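Nigerythrin (Desulfovibrio vulgaris subsp. vulgaris, PDB 1YUZ) reduces hydrogen peroxide at the expense of NADH in vitro, as a rubrerythrin-family homodimer with diiron and rubredoxin-like iron centres. Local coordinates at residues B[30-35]-B[124-129]; B[34-39]-B[78-83]; B[74-79]-B[143-148]; B[128-133]-B[137-142]; B[48-53]-B[64-69]. All blocks are in the same frame, centred on the assembly; numbering follows the deposited sequence.

Contact 1: residues B[30-35]-B[124-129]; sequences LENLKA and PAFIRK
Asn32 lies flat on the Phe126 ring. Its amide plane is 7° from the ring plane, and its CB sits over the centre of the face, 3.6 Å from the ring centroid and almost on the normal, which makes a CH-pi contact. The amide itself is displaced toward one side of the ring, where OD1 is 3.5 Å from CE2 of Phe126, while the backbone O of Asn32 passes CE1 at 3.4 Å. CG of Asn32 stands beside its own backbone N (chi1 -61°), which brings the amide over the ring, and chi2 turns its plane nearly parallel to it. Farther along helix 29-56, Ala35 CB meets Phe126 CZ obliquely at 4.0 Å. Lys129 CG comes to 3.6 Å from Asn32 ND2, its chain bending at chi2 and carrying the ammonium away.

The polar ends are tied separately. Asn32 ND2 gives a 2.8 Å bond to a water, which donates onward to the backbone O of Phe126, and OD1 accepts from Gly27 N. Phe142 of helix 136-161 also meets the Phe126 ring. Helices 29-56 and 104-132 run nearly antiparallel here (157°), with segment axes 10.2 Å apart, a separation that accommodates the stacked pair and the bridging water. The buried amide can probably cover the ring without leaving its own polar ends unpaired, and the two bonds fix its rotation.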
# COMPACT_ATOMS: atom_id res chain seq x y z
N LEU B 30 15.56 -4.71 -24.19
CA LEU B 30 16.89 -4.27 -23.79
C LEU B 30 16.80 -2.88 -23.16
O LEU B 30 17.38 -2.62 -22.11
CB LEU B 30 17.84 -4.22 -24.99
CG LEU B 30 19.24 -3.68 -24.66
CD1 LEU B 30 19.89 -4.56 -23.60
CD2 LEU B 30 20.09 -3.63 -25.92
N GLU B 31 16.06 -1.99 -23.82
CA GLU B 31 15.88 -0.63 -23.31
C GLU B 31 15.13 -0.66 -21.98
O GLU B 31 15.46 0.09 -21.07
CB GLU B 31 15.11 0.22 -24.33
CG GLU B 31 15.83 0.43 -25.65
CD GLU B 31 15.04 1.27 -26.63
OE1 GLU B 31 13.86 0.94 -26.90
OE2 GLU B 31 15.59 2.27 -27.15
N ASN B 32 14.13 -1.53 -21.88
CA ASN B 32 13.35 -1.64 -20.66
C ASN B 32 14.19 -2.14 -19.49
O ASN B 32 14.04 -1.68 -18.36
CB ASN B 32 12.14 -2.54 -20.87
CG ASN B 32 11.21 -2.00 -21.94
OD1 ASN B 32 11.17 -0.79 -22.18
ND2 ASN B 32 10.46 -2.89 -22.58
N LEU B 33 15.08 -3.09 -19.77
CA LEU B 33 15.95 -3.61 -18.72
C LEU B 33 16.82 -2.47 -18.19
O LEU B 33 17.00 -2.34 -16.98
CB LEU B 33 16.85 -4.72 -19.28
CG LEU B 33 16.19 -6.10 -19.42
CD1 LEU B 33 17.02 -6.99 -20.33
CD2 LEU B 33 16.03 -6.72 -18.04
N LYS B 34 17.34 -1.65 -19.09
CA LYS B 34 18.17 -0.52 -18.68
C LYS B 34 17.35 0.50 -17.91
O LYS B 34 17.84 1.10 -16.95
CB LYS B 34 18.80 0.14 -19.90
CG LYS B 34 19.77 -0.74 -20.66
CD LYS B 34 20.34 0.02 -21.85
CE LYS B 34 21.28 -0.84 -22.66
NZ LYS B 34 21.77 -0.10 -23.85
N ALA B 35 16.11 0.71 -18.34
CA ALA B 35 15.23 1.66 -17.67
C ALA B 35 14.93 1.18 -16.26
O ALA B 35 14.89 1.97 -15.32
CB ALA B 35 13.95 1.84 -18.46
N PRO B 124 4.75 -4.59 -14.93
CA PRO B 124 3.78 -5.29 -15.78
C PRO B 124 3.94 -4.87 -17.25
O PRO B 124 3.80 -5.69 -18.16
CB PRO B 124 2.44 -4.87 -15.19
CG PRO B 124 2.74 -4.79 -13.73
CD PRO B 124 4.09 -4.06 -13.72
N ALA B 125 4.24 -3.59 -17.48
CA ALA B 125 4.43 -3.09 -18.84
C ALA B 125 5.64 -3.75 -19.49
O ALA B 125 5.59 -4.15 -20.66
CB ALA B 125 4.62 -1.57 -18.82
N PHE B 126 6.72 -3.85 -18.74
CA PHE B 126 7.95 -4.46 -19.25
C PHE B 126 7.78 -5.96 -19.43
O PHE B 126 8.33 -6.54 -20.37
CB PHE B 126 9.10 -4.18 -18.29
CG PHE B 126 9.54 -2.75 -18.26
CD1 PHE B 126 10.49 -2.33 -17.33
CD2 PHE B 126 9.04 -1.82 -19.17
CE1 PHE B 126 10.93 -1.01 -17.31
CE2 PHE B 126 9.47 -0.49 -19.15
CZ PHE B 126 10.42 -0.09 -18.22
N ILE B 127 7.04 -6.60 -18.54
CA ILE B 127 6.80 -8.03 -18.65
C ILE B 127 6.02 -8.31 -19.93
O ILE B 127 6.36 -9.21 -20.69
CB ILE B 127 5.99 -8.56 -17.44
CG1 ILE B 127 6.85 -8.49 -16.17
CG2 ILE B 127 5.51 -9.98 -17.70
CD1 ILE B 127 6.08 -8.74 -14.90
N ARG B 128 4.98 -7.53 -20.17
CA ARG B 128 4.16 -7.70 -21.36
C ARG B 128 5.00 -7.56 -22.62
O ARG B 128 4.88 -8.37 -23.55
CB ARG B 128 3.02 -6.69 -21.38
CG ARG B 128 2.12 -6.82 -22.60
CD ARG B 128 1.41 -8.16 -22.62
NE ARG B 128 0.79 -8.41 -23.92
CZ ARG B 128 -0.01 -9.44 -24.19
NH1 ARG B 128 -0.30 -10.32 -23.24
NH2 ARG B 128 -0.52 -9.58 -25.40
N LYS B 129 5.85 -6.54 -22.67
CA LYS B 129 6.70 -6.32 -23.83
C LYS B 129 7.65 -7.49 -24.03
O LYS B 129 7.86 -7.94 -25.15
CB LYS B 129 7.50 -5.02 -23.69
CG LYS B 129 8.41 -4.71 -24.87
CD LYS B 129 7.63 -4.38 -26.13
CE LYS B 129 8.56 -3.96 -27.26
NZ LYS B 129 7.80 -3.54 -28.48
O HOH W 1 10.52 -5.63 -21.87

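Contact 2: residues B[34-39]-B[78-83]; sequences KAAIAG and GLEYAL
The first two helices of the ferritin-like bundle, 29-56 and 60-87, pack against each other here, with local axes 148° apart in direction and 9.3 Å apart at closest approach. Ile37 and Glu80 form the centre of the contact and run side by side but head opposite ways: Ile37 CG1 touches Glu80 CB at 3.6 Å. CG1 stands beside the backbone N of Ile37 (chi1 -71°), and the extension to CD1 carries that methyl to the backbone of the opposite helix, 3.6 Å from Tyr81 N. A looser apolar contact joins CD1 to Tyr81 CB at 4.2 Å.

Glu80 reaches back the other way. Its chain is extended beyond CG, which brings the carboxylate over Ala36, whose CB is 3.6 Å from OE1 and 3.7 Å from OE2. The carboxylate is buried, and its OE2 is hydrogen-bonded to Tyr123 OH of helix 104-132, so this one side chain spans three helices. Glu80 also comes within about 4 Å of the side chain of Glu40, an iron ligand, and about 7 Å of the iron(III) ion of the diiron site. The arrangement is the antiparallel pairing of helices 29-56 and 60-87 in a ferritin-like four-helix bundle, with Glu80 in a second shell beside the ligand Glu40.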
# COMPACT_ATOMS: atom_id res chain seq x y z
N LYS B 34 17.34 -1.65 -19.09
CA LYS B 34 18.17 -0.52 -18.68
C LYS B 34 17.35 0.50 -17.91
O LYS B 34 17.84 1.10 -16.95
CB LYS B 34 18.80 0.14 -19.90
CG LYS B 34 19.77 -0.74 -20.66
CD LYS B 34 20.34 0.02 -21.85
CE LYS B 34 21.28 -0.84 -22.66
NZ LYS B 34 21.77 -0.10 -23.85
N ALA B 35 16.11 0.71 -18.34
CA ALA B 35 15.23 1.66 -17.67
C ALA B 35 14.93 1.18 -16.26
O ALA B 35 14.89 1.97 -15.32
CB ALA B 35 13.95 1.84 -18.46
N ALA B 36 14.71 -0.12 -16.12
CA ALA B 36 14.42 -0.70 -14.82
C ALA B 36 15.63 -0.52 -13.91
O ALA B 36 15.50 -0.14 -12.75
CB ALA B 36 14.07 -2.17 -14.95
N ILE B 37 16.82 -0.80 -14.44
CA ILE B 37 18.03 -0.66 -13.65
C ILE B 37 18.16 0.79 -13.19
O ILE B 37 18.49 1.04 -12.03
CB ILE B 37 19.28 -1.06 -14.46
CG1 ILE B 37 19.28 -2.58 -14.65
CG2 ILE B 37 20.55 -0.62 -13.74
CD1 ILE B 37 20.31 -3.07 -15.63
N ALA B 38 17.88 1.73 -14.08
CA ALA B 38 17.97 3.14 -13.74
C ALA B 38 16.99 3.45 -12.61
O ALA B 38 17.35 4.10 -11.62
CB ALA B 38 17.66 4.01 -14.95
N GLY B 39 15.76 2.98 -12.75
CA GLY B 39 14.75 3.21 -11.74
C GLY B 39 15.11 2.59 -10.40
O GLY B 39 14.93 3.21 -9.35
N GLY B 78 20.91 -6.50 -9.96
CA GLY B 78 21.80 -7.58 -10.33
C GLY B 78 21.18 -8.51 -11.35
O GLY B 78 21.84 -8.90 -12.32
N LEU B 79 19.92 -8.86 -11.15
CA LEU B 79 19.22 -9.75 -12.07
C LEU B 79 19.07 -9.11 -13.45
O LEU B 79 19.28 -9.76 -14.47
CB LEU B 79 17.83 -10.10 -11.53
CG LEU B 79 17.78 -10.93 -10.24
CD1 LEU B 79 16.34 -11.06 -9.79
CD2 LEU B 79 18.40 -12.30 -10.48
N GLU B 80 18.71 -7.84 -13.46
CA GLU B 80 18.52 -7.11 -14.71
C GLU B 80 19.84 -6.84 -15.41
O GLU B 80 19.95 -7.01 -16.63
CB GLU B 80 17.77 -5.80 -14.42
CG GLU B 80 16.35 -6.09 -13.93
CD GLU B 80 15.70 -4.96 -13.13
OE1 GLU B 80 16.35 -3.94 -12.85
OE2 GLU B 80 14.51 -5.12 -12.78
N TYR B 81 20.86 -6.46 -14.65
CA TYR B 81 22.18 -6.19 -15.20
C TYR B 81 22.76 -7.42 -15.88
O TYR B 81 23.36 -7.32 -16.96
CB TYR B 81 23.12 -5.71 -14.09
CG TYR B 81 24.56 -5.57 -14.53
CD1 TYR B 81 24.92 -4.67 -15.53
CD2 TYR B 81 25.56 -6.35 -13.95
CE1 TYR B 81 26.25 -4.54 -15.93
CE2 TYR B 81 26.89 -6.24 -14.35
CZ TYR B 81 27.22 -5.33 -15.34
OH TYR B 81 28.54 -5.21 -15.74
N ALA B 82 22.59 -8.59 -15.27
CA ALA B 82 23.12 -9.82 -15.83
C ALA B 82 22.59 -10.03 -17.25
O ALA B 82 23.33 -10.45 -18.14
CB ALA B 82 22.74 -11.00 -14.96
N LEU B 83 21.32 -9.72 -17.46
CA LEU B 83 20.72 -9.88 -18.78
C LEU B 83 21.26 -8.84 -19.76
O LEU B 83 21.58 -9.17 -20.91
CB LEU B 83 19.20 -9.76 -18.71
CG LEU B 83 18.45 -10.88 -17.98
CD1 LEU B 83 16.95 -10.66 -18.11
CD2 LEU B 83 18.84 -12.23 -18.57

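Contact 3: residues B[74-79]-B[143-148]; sequences LIHIGL and TRAKLA
His76 places CG beside its own backbone N (chi1 -66°), and chi2 of 168° turns the ring broadside to helix 136-161. One face then lies against Ala145, whose CA is 3.8 Å from the ring centroid and 18° off the normal, a CH-pi contact displaced toward the rim. Ala145 CB is 3.9 Å from His76 CG, and Ala145 O is 3.7 Å from His76 CE1. At the ring edge, in its plane, Ala148 CB approaches His76 NE2 at 3.6 Å. Consistent with the small alanine side chains, the CA atoms of His76 and Ala145 are 5.9 Å apart.

NE2 also shares a water at 2.7 Å, and that water donates a weak bond to the backbone O of Arg144. On the other nitrogen, ND1 is hydrogen-bonded to OE2 of Glu40 and weakly to OE1 of Glu73, both iron ligands. The imidazole is therefore held through both nitrogens and one face, about 4 Å from the iron(III) ion of the diiron site but not among its ligands in this partially reduced state. That position is consistent with the redox-dependent movement of iron in rubrerythrins, where the equivalent histidine takes up the displaced iron on reduction: the side chain is held in place and lies close to the metal.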
# COMPACT_ATOMS: atom_id res chain seq x y z
N LEU B 74 18.78 -3.84 -4.95
CA LEU B 74 20.11 -4.14 -5.47
C LEU B 74 20.10 -5.53 -6.10
O LEU B 74 20.81 -5.78 -7.08
CB LEU B 74 21.15 -4.06 -4.35
CG LEU B 74 22.61 -4.10 -4.80
CD1 LEU B 74 22.87 -2.98 -5.81
CD2 LEU B 74 23.52 -3.96 -3.59
N ILE B 75 19.30 -6.43 -5.54
CA ILE B 75 19.17 -7.78 -6.08
C ILE B 75 18.49 -7.67 -7.44
O ILE B 75 18.88 -8.34 -8.39
CB ILE B 75 18.34 -8.68 -5.13
CG1 ILE B 75 19.17 -9.00 -3.88
CG2 ILE B 75 17.92 -9.97 -5.84
CD1 ILE B 75 18.42 -9.77 -2.82
N HIS B 76 17.48 -6.81 -7.53
CA HIS B 76 16.77 -6.60 -8.80
C HIS B 76 17.75 -6.08 -9.84
O HIS B 76 17.76 -6.55 -10.98
CB HIS B 76 15.62 -5.61 -8.60
CG HIS B 76 14.53 -6.13 -7.72
ND1 HIS B 76 13.53 -5.32 -7.22
CD2 HIS B 76 14.30 -7.37 -7.23
CE1 HIS B 76 12.72 -6.05 -6.47
NE2 HIS B 76 13.17 -7.29 -6.46
N ILE B 77 18.56 -5.10 -9.46
CA ILE B 77 19.54 -4.54 -10.39
C ILE B 77 20.47 -5.64 -10.88
O ILE B 77 20.78 -5.72 -12.06
CB ILE B 77 20.36 -3.43 -9.71
CG1 ILE B 77 19.46 -2.22 -9.47
CG2 ILE B 77 21.56 -3.07 -10.58
CD1 ILE B 77 20.08 -1.17 -8.59
N GLY B 78 20.91 -6.50 -9.96
CA GLY B 78 21.80 -7.58 -10.33
C GLY B 78 21.18 -8.51 -11.35
O GLY B 78 21.84 -8.90 -12.32
N LEU B 79 19.92 -8.86 -11.15
CA LEU B 79 19.22 -9.75 -12.07
C LEU B 79 19.07 -9.11 -13.45
O LEU B 79 19.28 -9.76 -14.47
CB LEU B 79 17.83 -10.10 -11.53
CG LEU B 79 17.78 -10.93 -10.24
CD1 LEU B 79 16.34 -11.06 -9.79
CD2 LEU B 79 18.40 -12.30 -10.48
N THR B 143 9.39 -10.48 -13.71
CA THR B 143 8.36 -11.10 -12.89
C THR B 143 8.82 -11.17 -11.43
O THR B 143 8.07 -10.81 -10.52
CB THR B 143 8.04 -12.52 -13.38
OG1 THR B 143 7.30 -12.44 -14.60
CG2 THR B 143 7.22 -13.28 -12.35
N ARG B 144 10.04 -11.64 -11.22
CA ARG B 144 10.57 -11.74 -9.87
C ARG B 144 10.58 -10.38 -9.18
O ARG B 144 10.16 -10.25 -8.04
CB ARG B 144 11.99 -12.34 -9.88
CG ARG B 144 12.04 -13.84 -10.13
CD ARG B 144 13.14 -14.51 -9.31
NE ARG B 144 13.14 -15.97 -9.46
CZ ARG B 144 12.10 -16.75 -9.20
NH1 ARG B 144 10.97 -16.22 -8.76
NH2 ARG B 144 12.19 -18.06 -9.36
N ALA B 145 11.06 -9.36 -9.89
CA ALA B 145 11.11 -8.02 -9.33
C ALA B 145 9.69 -7.53 -9.01
O ALA B 145 9.43 -7.05 -7.91
CB ALA B 145 11.79 -7.05 -10.31
N LYS B 146 8.79 -7.67 -9.98
CA LYS B 146 7.40 -7.24 -9.84
C LYS B 146 6.74 -7.82 -8.60
O LYS B 146 6.05 -7.10 -7.86
CB LYS B 146 6.62 -7.65 -11.10
CG LYS B 146 5.12 -7.35 -11.09
CD LYS B 146 4.32 -8.52 -10.51
CE LYS B 146 2.82 -8.31 -10.67
NZ LYS B 146 2.28 -7.27 -9.75
N LEU B 147 6.93 -9.11 -8.36
CA LEU B 147 6.34 -9.78 -7.21
C LEU B 147 6.86 -9.23 -5.89
O LEU B 147 6.10 -9.09 -4.93
CB LEU B 147 6.60 -11.28 -7.29
CG LEU B 147 5.84 -11.99 -8.41
CD1 LEU B 147 6.41 -13.38 -8.60
CD2 LEU B 147 4.36 -12.05 -8.08
N ALA B 148 8.15 -8.93 -5.84
CA ALA B 148 8.72 -8.40 -4.61
C ALA B 148 8.22 -6.98 -4.34
O ALA B 148 8.02 -6.61 -3.18
CB ALA B 148 10.24 -8.41 -4.70
O HOH W 2 12.51 -9.92 -6.58

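Contact 4: residues B[128-133]-B[137-142]; sequences RKAQEE and KAVHVF
Ala130 CB meets the Phe142 ring at its edge, near the ring plane, 4.4 Å from CD1, while Leu33 packs against the same ring from elsewhere in the bundle. Here the last two helices of the four-helix bundle, 104-132 and 136-161, turn back on each other as an antiparallel helical hairpin. The evidence is a 162° angle between their directions, segment axes 8.4 Å apart, and CA atoms of Ala130 and Val139 only 5.6 Å apart. The other flat group, the guanidinium of Arg128, faces outward and, in one of two modelled conformers, has OE2 of Glu132 at its edge, in plane. This salt bridge, 2.8 Å from NE to OE2, joins residues one helical turn apart and does not cross the contact.

Ala130 carries the centre: its CB packs on Ala138 CB at 3.9 Å, two small residues facing each other, consistent with the close approach of the helices beside the turn. The turn is further pinned by Asn135 OD1, which is hydrogen-bonded to Ala138 N.

Val139 supplies the larger side chain. With CG1 anti to the backbone N (chi1 168°), CG2 is the branch pressed into the opposing helix. It lies 3.7 Å from Gln131 CG, whose chain crosses it at about a right angle, and 3.6 Å from Gln131 N. Tightest of all is CG2 against Ala130 CB, at 3.5 Å, less than usual van der Waals contact.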
# COMPACT_ATOMS: atom_id res chain seq x y z
N ARG B 128 4.98 -7.53 -20.17
CA ARG B 128 4.16 -7.70 -21.36
C ARG B 128 5.00 -7.56 -22.62
O ARG B 128 4.88 -8.37 -23.55
CB ARG B 128 3.02 -6.69 -21.38
CG ARG B 128 2.12 -6.82 -22.60
CD ARG B 128 1.41 -8.16 -22.62
NE ARG B 128 0.79 -8.41 -23.92
CZ ARG B 128 -0.01 -9.44 -24.19
NH1 ARG B 128 -0.30 -10.32 -23.24
NH2 ARG B 128 -0.52 -9.58 -25.40
N LYS B 129 5.85 -6.54 -22.67
CA LYS B 129 6.70 -6.32 -23.83
C LYS B 129 7.65 -7.49 -24.03
O LYS B 129 7.86 -7.94 -25.15
CB LYS B 129 7.50 -5.02 -23.69
CG LYS B 129 8.41 -4.71 -24.87
CD LYS B 129 7.63 -4.38 -26.13
CE LYS B 129 8.56 -3.96 -27.26
NZ LYS B 129 7.80 -3.54 -28.48
N ALA B 130 8.22 -7.99 -22.93
CA ALA B 130 9.14 -9.13 -23.00
C ALA B 130 8.39 -10.35 -23.53
O ALA B 130 8.94 -11.13 -24.31
CB ALA B 130 9.73 -9.42 -21.62
N GLN B 131 7.14 -10.51 -23.12
CA GLN B 131 6.34 -11.63 -23.58
C GLN B 131 6.09 -11.51 -25.08
O GLN B 131 6.24 -12.48 -25.83
CB GLN B 131 4.98 -11.66 -22.87
CG GLN B 131 5.02 -12.16 -21.45
CD GLN B 131 3.65 -12.15 -20.82
OE1 GLN B 131 3.10 -11.09 -20.52
NE2 GLN B 131 3.08 -13.33 -20.63
N GLU B 132 5.70 -10.32 -25.51
CA GLU B 132 5.42 -10.08 -26.92
C GLU B 132 6.65 -10.23 -27.80
O GLU B 132 6.53 -10.52 -28.99
CB GLU B 132 4.78 -8.69 -27.09
CG GLU B 132 3.51 -8.52 -26.26
CD GLU B 132 2.81 -7.19 -26.48
OE1 GLU B 132 3.50 -6.20 -26.82
OE2 GLU B 132 1.58 -7.12 -26.29
N GLU B 133 7.84 -10.06 -27.21
CA GLU B 133 9.10 -10.19 -27.96
C GLU B 133 9.75 -11.56 -27.74
O GLU B 133 10.85 -11.81 -28.23
CB GLU B 133 10.09 -9.10 -27.56
CG GLU B 133 9.60 -7.68 -27.79
CD GLU B 133 10.72 -6.65 -27.67
OE1 GLU B 133 11.55 -6.76 -26.75
OE2 GLU B 133 10.75 -5.71 -28.50
N LYS B 137 13.77 -14.87 -20.64
CA LYS B 137 14.70 -14.54 -19.56
C LYS B 137 14.28 -13.23 -18.90
O LYS B 137 14.28 -13.10 -17.68
CB LYS B 137 16.12 -14.42 -20.10
CG LYS B 137 16.72 -15.74 -20.56
CD LYS B 137 18.20 -15.61 -20.91
CE LYS B 137 18.82 -16.97 -21.18
NZ LYS B 137 20.28 -16.91 -21.46
N ALA B 138 13.90 -12.25 -19.73
CA ALA B 138 13.47 -10.95 -19.23
C ALA B 138 12.14 -11.09 -18.51
O ALA B 138 11.92 -10.44 -17.49
CB ALA B 138 13.35 -9.97 -20.38
N VAL B 139 11.24 -11.92 -19.04
CA VAL B 139 9.96 -12.12 -18.39
C VAL B 139 10.21 -12.65 -16.98
O VAL B 139 9.58 -12.20 -16.02
CB VAL B 139 9.09 -13.14 -19.17
CG1 VAL B 139 7.90 -13.57 -18.32
CG2 VAL B 139 8.61 -12.52 -20.48
N HIS B 140 11.14 -13.58 -16.85
CA HIS B 140 11.47 -14.16 -15.55
C HIS B 140 11.99 -13.10 -14.59
O HIS B 140 11.51 -12.97 -13.46
CB HIS B 140 12.51 -15.26 -15.72
CG HIS B 140 13.05 -15.79 -14.42
ND1 HIS B 140 12.31 -16.61 -13.60
CD2 HIS B 140 14.23 -15.60 -13.80
CE1 HIS B 140 13.03 -16.91 -12.52
NE2 HIS B 140 14.20 -16.31 -12.62
N VAL B 141 13.00 -12.35 -15.02
CA VAL B 141 13.58 -11.32 -14.18
C VAL B 141 12.58 -10.24 -13.78
O VAL B 141 12.47 -9.90 -12.60
CB VAL B 141 14.80 -10.67 -14.87
CG1 VAL B 141 15.25 -9.44 -14.09
CG2 VAL B 141 15.94 -11.69 -14.96
N PHE B 142 11.83 -9.72 -14.75
CA PHE B 142 10.85 -8.68 -14.47
C PHE B 142 9.75 -9.21 -13.55
O PHE B 142 9.22 -8.47 -12.72
CB PHE B 142 10.23 -8.18 -15.77
CG PHE B 142 11.13 -7.29 -16.58
CD1 PHE B 142 11.06 -7.30 -17.97
CD2 PHE B 142 12.02 -6.41 -15.97
CE1 PHE B 142 11.85 -6.45 -18.74
CE2 PHE B 142 12.81 -5.55 -16.73
CZ PHE B 142 12.73 -5.57 -18.12

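Contact 5: residues B[48-53]-B[64-69]; sequences TAFAKA and RLFEAT
Leu65 O, in the turn that carries Phe66 and Glu67 into this contact, is gripped by two donors of Thr69. The backbone N reaches it at 2.9 Å and OG1 at 2.8 Å, from opposite faces of the carbonyl plane, with OG1 standing 36° out of it. The hydroxyl is thus tied back to its own helix.

Across the contact, Phe66 offers a face to Phe50. Phe50 CB lies 3.5 Å from the centroid of the Phe66 ring, practically on its normal, as a CH-pi contact. The Phe50 ring itself turns its edge to that face in an offset edge-to-face pair, planes at 66° and centroids 5.3 Å apart. CG of each phenylalanine stands beside its own backbone N, bringing the two side chains into this oblique crossing.

The pair belongs to the antiparallel hairpin of helices 29-56 and 60-87 near the turn that joins them, where the segment axes come to 7.9 Å at 162°. Ala51 sits at the closest point, its CA 5.1 Å from that of Phe66, and its CB packs on Phe66 CB at 3.6 Å and on Glu67 CG at 3.4 Å. Beyond CG the Glu67 chain is extended, carrying OE2 to a salt bridge with NE of Arg55, while Phe66 also meets Tyr156 of helix 136-161.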
# COMPACT_ATOMS: atom_id res chain seq x y z
N THR B 48 17.98 4.17 0.86
CA THR B 48 19.18 4.31 1.67
C THR B 48 19.09 5.64 2.43
O THR B 48 19.41 5.71 3.62
CB THR B 48 20.43 4.28 0.78
OG1 THR B 48 20.53 2.98 0.18
CG2 THR B 48 21.69 4.55 1.60
N ALA B 49 18.64 6.69 1.75
CA ALA B 49 18.49 7.98 2.40
C ALA B 49 17.37 7.90 3.44
O ALA B 49 17.49 8.44 4.54
CB ALA B 49 18.18 9.06 1.37
N PHE B 50 16.28 7.22 3.09
CA PHE B 50 15.16 7.07 4.01
C PHE B 50 15.58 6.32 5.28
O PHE B 50 15.14 6.64 6.38
CB PHE B 50 14.01 6.31 3.34
CG PHE B 50 13.23 7.12 2.33
CD1 PHE B 50 12.18 6.54 1.64
CD2 PHE B 50 13.53 8.46 2.08
CE1 PHE B 50 11.43 7.27 0.72
CE2 PHE B 50 12.78 9.20 1.16
CZ PHE B 50 11.73 8.60 0.48
N ALA B 51 16.44 5.31 5.11
CA ALA B 51 16.91 4.52 6.25
C ALA B 51 17.73 5.39 7.20
O ALA B 51 17.54 5.35 8.41
CB ALA B 51 17.75 3.36 5.76
N LYS B 52 18.64 6.18 6.64
CA LYS B 52 19.48 7.04 7.45
C LYS B 52 18.62 8.03 8.22
O LYS B 52 18.86 8.28 9.40
CB LYS B 52 20.48 7.77 6.56
CG LYS B 52 21.45 8.67 7.31
CD LYS B 52 22.57 9.14 6.40
CE LYS B 52 23.47 10.16 7.08
NZ LYS B 52 22.74 11.43 7.35
N ALA B 53 17.61 8.59 7.56
CA ALA B 53 16.72 9.54 8.20
C ALA B 53 15.90 8.87 9.29
O ALA B 53 15.71 9.43 10.37
CB ALA B 53 15.80 10.18 7.16
N ARG B 64 15.60 -0.34 9.43
CA ARG B 64 15.99 -1.67 9.00
C ARG B 64 15.15 -2.13 7.81
O ARG B 64 15.66 -2.82 6.93
CB ARG B 64 15.89 -2.67 10.16
CG ARG B 64 16.97 -2.48 11.21
CD ARG B 64 16.99 -3.61 12.23
NE ARG B 64 15.93 -3.52 13.24
CZ ARG B 64 14.86 -4.29 13.28
NH1 ARG B 64 14.67 -5.23 12.37
NH2 ARG B 64 13.97 -4.13 14.25
N LEU B 65 13.88 -1.75 7.79
CA LEU B 65 13.02 -2.12 6.67
C LEU B 65 13.50 -1.42 5.41
O LEU B 65 13.57 -2.03 4.34
CB LEU B 65 11.56 -1.75 6.96
CG LEU B 65 10.60 -2.01 5.79
CD1 LEU B 65 10.67 -3.47 5.34
CD2 LEU B 65 9.18 -1.65 6.22
N PHE B 66 13.84 -0.13 5.51
CA PHE B 66 14.33 0.60 4.35
C PHE B 66 15.65 0.00 3.87
O PHE B 66 15.90 -0.08 2.67
CB PHE B 66 14.53 2.08 4.68
CG PHE B 66 13.25 2.89 4.65
CD1 PHE B 66 12.90 3.71 5.72
CD2 PHE B 66 12.43 2.87 3.53
CE1 PHE B 66 11.74 4.48 5.67
CE2 PHE B 66 11.27 3.64 3.48
CZ PHE B 66 10.93 4.45 4.55
N GLU B 67 16.50 -0.42 4.80
CA GLU B 67 17.78 -1.01 4.44
C GLU B 67 17.57 -2.35 3.76
O GLU B 67 18.25 -2.66 2.77
CB GLU B 67 18.65 -1.15 5.69
CG GLU B 67 19.02 0.20 6.27
CD GLU B 67 19.58 0.14 7.68
OE1 GLU B 67 19.46 -0.91 8.34
OE2 GLU B 67 20.14 1.17 8.13
N ALA B 68 16.63 -3.14 4.26
CA ALA B 68 16.34 -4.44 3.66
C ALA B 68 15.77 -4.24 2.26
O ALA B 68 16.13 -4.95 1.33
CB ALA B 68 15.35 -5.20 4.53
N THR B 69 14.89 -3.26 2.11
CA THR B 69 14.28 -3.01 0.81
C THR B 69 15.30 -2.46 -0.18
O THR B 69 15.26 -2.78 -1.37
CB THR B 69 13.06 -2.08 0.93
OG1 THR B 69 12.21 -2.56 1.97
CG2 THR B 69 12.27 -2.10 -0.37

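All five contacts join the four helices of one diiron bundle. Contacts 1, 2 and 4 cluster at one end: Phe142 of contact 4 packs on Phe126 (CE1 to CB, 3.6 Å) and Leu33 (CZ to CD2, 3.5 Å) of contact 1, and Val141 CG1 of contact 4 meets Glu80 CG of contact 2 at 3.5 Å. Contact 3 is nearest the metals: His76 lies about 4 Å from the iron(III) ion of the diiron site by side chain, against about 7 Å for Glu80 and about 10 Å for Phe126 and Phe142. Contact 5 uses the same two helices as contact 2 but 21 Å away between centres, and its Phe66 stands about 10 Å from the iron(II) ion.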